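Long-range contact in Pvc1 (Photorhabdus asymbiotica subsp. asymbiotica, PDB 6J0B), which probably forms the inner tube of an extracellular contractile injection system, a phage-tail-like assembly, stacking as rings inside the contractile sheath: residues E26-F30 / T75-D79. Residues are numbered along the deposited sequence; the frame is centred on the assembly and turned at random.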
ATOM      1  N   GLU M  26      -1.401  34.861  24.140  1.00 35.40           N
ATOM      2  CA  GLU M  26      -1.205  35.583  22.895  1.00 35.40           C
ATOM      3  C   GLU M  26      -2.375  35.352  21.951  1.00 35.40           C
ATOM      4  O   GLU M  26      -3.064  34.333  22.016  1.00 35.40           O
ATOM      5  CB  GLU M  26       0.084  35.129  22.214  1.00 35.40           C
ATOM      6  CG  GLU M  26       1.316  35.171  23.094  1.00 35.40           C
ATOM      7  CD  GLU M  26       2.467  34.368  22.517  1.00 35.40           C
ATOM      8  OE1 GLU M  26       2.246  33.629  21.534  1.00 35.40           O
ATOM      9  OE2 GLU M  26       3.592  34.472  23.051  1.00 35.40           O
ATOM     10  N   LYS M  27      -2.600  36.317  21.065  1.00 30.77           N
ATOM     11  CA  LYS M  27      -3.400  36.101  19.869  1.00 30.77           C
ATOM     12  C   LYS M  27      -2.539  36.449  18.667  1.00 30.77           C
ATOM     13  O   LYS M  27      -1.907  37.510  18.633  1.00 30.77           O
ATOM     14  CB  LYS M  27      -4.710  36.905  19.881  1.00 30.77           C
ATOM     15  CG  LYS M  27      -4.610  38.401  20.117  1.00 30.77           C
ATOM     16  CD  LYS M  27      -5.952  39.075  19.858  1.00 30.77           C
ATOM     17  CE  LYS M  27      -6.374  38.954  18.397  1.00 30.77           C
ATOM     18  NZ  LYS M  27      -5.568  39.824  17.490  1.00 30.77           N
ATOM     19  N   ILE M  28      -2.473  35.536  17.707  1.00 24.71           N
ATOM     20  CA  ILE M  28      -1.595  35.718  16.558  1.00 24.71           C
ATOM     21  C   ILE M  28      -2.359  35.437  15.273  1.00 24.71           C
ATOM     22  O   ILE M  28      -3.173  34.505  15.228  1.00 24.71           O
ATOM     23  CB  ILE M  28      -0.344  34.837  16.668  1.00 24.71           C
ATOM     24  CG1 ILE M  28      -0.661  33.535  17.395  1.00 24.71           C
ATOM     25  CG2 ILE M  28       0.739  35.586  17.397  1.00 24.71           C
ATOM     26  CD1 ILE M  28       0.540  32.636  17.572  1.00 24.71           C
ATOM     27  N   PRO M  29      -2.139  36.218  14.215  1.00 20.71           N
ATOM     28  CA  PRO M  29      -2.889  36.018  12.970  1.00 20.71           C
ATOM     29  C   PRO M  29      -2.374  34.813  12.198  1.00 20.71           C
ATOM     30  O   PRO M  29      -1.173  34.677  11.958  1.00 20.71           O
ATOM     31  CB  PRO M  29      -2.646  37.319  12.201  1.00 20.71           C
ATOM     32  CG  PRO M  29      -1.373  37.839  12.739  1.00 20.71           C
ATOM     33  CD  PRO M  29      -1.317  37.439  14.173  1.00 20.71           C
ATOM     34  N   PHE M  30      -3.291  33.936  11.808  1.00 19.42           N
ATOM     35  CA  PHE M  30      -2.948  32.721  11.092  1.00 19.42           C
ATOM     36  C   PHE M  30      -3.576  32.727   9.709  1.00 19.42           C
ATOM     37  O   PHE M  30      -4.627  33.329   9.487  1.00 19.42           O
ATOM     38  CB  PHE M  30      -3.392  31.480  11.860  1.00 19.42           C
ATOM     39  CG  PHE M  30      -2.395  31.016  12.866  1.00 19.42           C
ATOM     40  CD1 PHE M  30      -1.328  30.238  12.480  1.00 19.42           C
ATOM     41  CD2 PHE M  30      -2.513  31.364  14.194  1.00 19.42           C
ATOM     42  CE1 PHE M  30      -0.394  29.819  13.394  1.00 19.42           C
ATOM     43  CE2 PHE M  30      -1.587  30.936  15.114  1.00 19.42           C
ATOM     44  CZ  PHE M  30      -0.528  30.163  14.710  1.00 19.42           C
ATOM     45  N   THR M  75       9.468  35.227  15.565  1.00 31.32           N
ATOM     46  CA  THR M  75       9.424  33.759  15.588  1.00 31.32           C
ATOM     47  C   THR M  75       8.923  33.355  16.969  1.00 31.32           C
ATOM     48  O   THR M  75       9.731  33.063  17.851  1.00 31.32           O
ATOM     49  CB  THR M  75      10.796  33.102  15.324  1.00 31.32           C
ATOM     50  OG1 THR M  75      11.603  33.204  16.502  1.00 31.32           O
ATOM     51  CG2 THR M  75      11.538  33.752  14.208  1.00 31.32           C
ATOM     52  N   GLU M  76       7.610  33.309  17.169  1.00 31.86           N
ATOM     53  CA  GLU M  76       7.104  32.745  18.412  1.00 31.86           C
ATOM     54  C   GLU M  76       6.306  31.471  18.200  1.00 31.86           C
ATOM     55  O   GLU M  76       5.815  30.896  19.174  1.00 31.86           O
ATOM     56  CB  GLU M  76       6.292  33.778  19.209  1.00 31.86           C
ATOM     57  CG  GLU M  76       5.033  34.343  18.590  1.00 31.86           C
ATOM     58  CD  GLU M  76       4.406  35.394  19.501  1.00 31.86           C
ATOM     59  OE1 GLU M  76       4.849  35.508  20.663  1.00 31.86           O
ATOM     60  OE2 GLU M  76       3.489  36.113  19.062  1.00 31.86           O
ATOM     61  N   LEU M  77       6.181  31.004  16.958  1.00 24.59           N
ATOM     62  CA  LEU M  77       5.837  29.607  16.734  1.00 24.59           C
ATOM     63  C   LEU M  77       7.052  28.712  16.899  1.00 24.59           C
ATOM     64  O   LEU M  77       6.920  27.568  17.342  1.00 24.59           O
ATOM     65  CB  LEU M  77       5.251  29.403  15.338  1.00 24.59           C
ATOM     66  CG  LEU M  77       3.838  29.880  15.028  1.00 24.59           C
ATOM     67  CD1 LEU M  77       3.385  29.259  13.718  1.00 24.59           C
ATOM     68  CD2 LEU M  77       2.885  29.531  16.156  1.00 24.59           C
ATOM     69  N   PHE M  78       8.235  29.212  16.542  1.00 24.94           N
ATOM     70  CA  PHE M  78       9.448  28.416  16.659  1.00 24.94           C
ATOM     71  C   PHE M  78       9.915  28.311  18.102  1.00 24.94           C
ATOM     72  O   PHE M  78      10.389  27.251  18.520  1.00 24.94           O
ATOM     73  CB  PHE M  78      10.560  29.006  15.792  1.00 24.94           C
ATOM     74  CG  PHE M  78      11.902  28.375  16.023  1.00 24.94           C
ATOM     75  CD1 PHE M  78      12.884  29.032  16.749  1.00 24.94           C
ATOM     76  CD2 PHE M  78      12.179  27.117  15.524  1.00 24.94           C
ATOM     77  CE1 PHE M  78      14.107  28.442  16.973  1.00 24.94           C
ATOM     78  CE2 PHE M  78      13.404  26.529  15.741  1.00 24.94           C
ATOM     79  CZ  PHE M  78      14.365  27.190  16.467  1.00 24.94           C
ATOM     80  N   ASP M  79       9.806  29.400  18.869  1.00 27.05           N
ATOM     81  CA  ASP M  79      10.274  29.394  20.252  1.00 27.05           C
ATOM     82  C   ASP M  79       9.424  28.496  21.136  1.00 27.05           C
ATOM     83  O   ASP M  79       9.892  28.033  22.180  1.00 27.05           O
ATOM     84  CB  ASP M  79      10.278  30.812  20.814  1.00 27.05           C
ATOM     85  CG  ASP M  79      11.481  31.613  20.369  1.00 27.05           C
ATOM     86  OD1 ASP M  79      12.495  31.002  19.971  1.00 27.05           O
ATOM     87  OD2 ASP M  79      11.419  32.857  20.432  1.00 27.05           O
TER
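The backbones of 26-30 and 75-79 stay well apart, with CA of Ile28 and CA of Glu76 the nearest pair at 9.4 Å, and no hydrogen bond joins the two segments. Side chains alone make the contact, in a polar layer and an apolar one. In the polar layer Glu26 and Glu76 reach out from opposite directions with extended chains. Their carboxylates meet with planes 32° apart, and OE2 of Glu26 lies 2.9 Å from OE1 of Glu76. Both atoms are acceptors, so no hydrogen bond is assigned, and the like charges lie close together. Each carboxylate would probably disfavour the full charge of the other. Glu76 gets there with CG between its backbone N and carbonyl carbon (chi1 62°), which sends the chain out toward 26-30. Its other oxygen, OE2, lies 3.3 Å from the CG2 methyl of Ile28.

The apolar layer is built on Leu77. Its CD2 touches CD1 of Ile28 at 4.1 Å. The same methyl meets CZ of Phe30 at 3.8 Å, at the ring edge and near the ring plane. CD1 of Leu77 sits 3.8 Å from CE1 of Phe30, so both methyls of Leu77 touch the outer end of the ring, at CE1 and CZ. Phe30 and Leu77 are buried. Phe30 also packs on Val21 and Leu66 and makes a cation-pi contact with Lys68, whose NZ also hydrogen-bonds to O of Pro29.

The contact joins the loop between strands 19-23 and 32-35 to the chain leading into helix 78-82. These two connections pack on each other beside strands 19-23 and 52-69 of the curled antiparallel sheet, as in the barrel fold of gp19-like tail tube proteins.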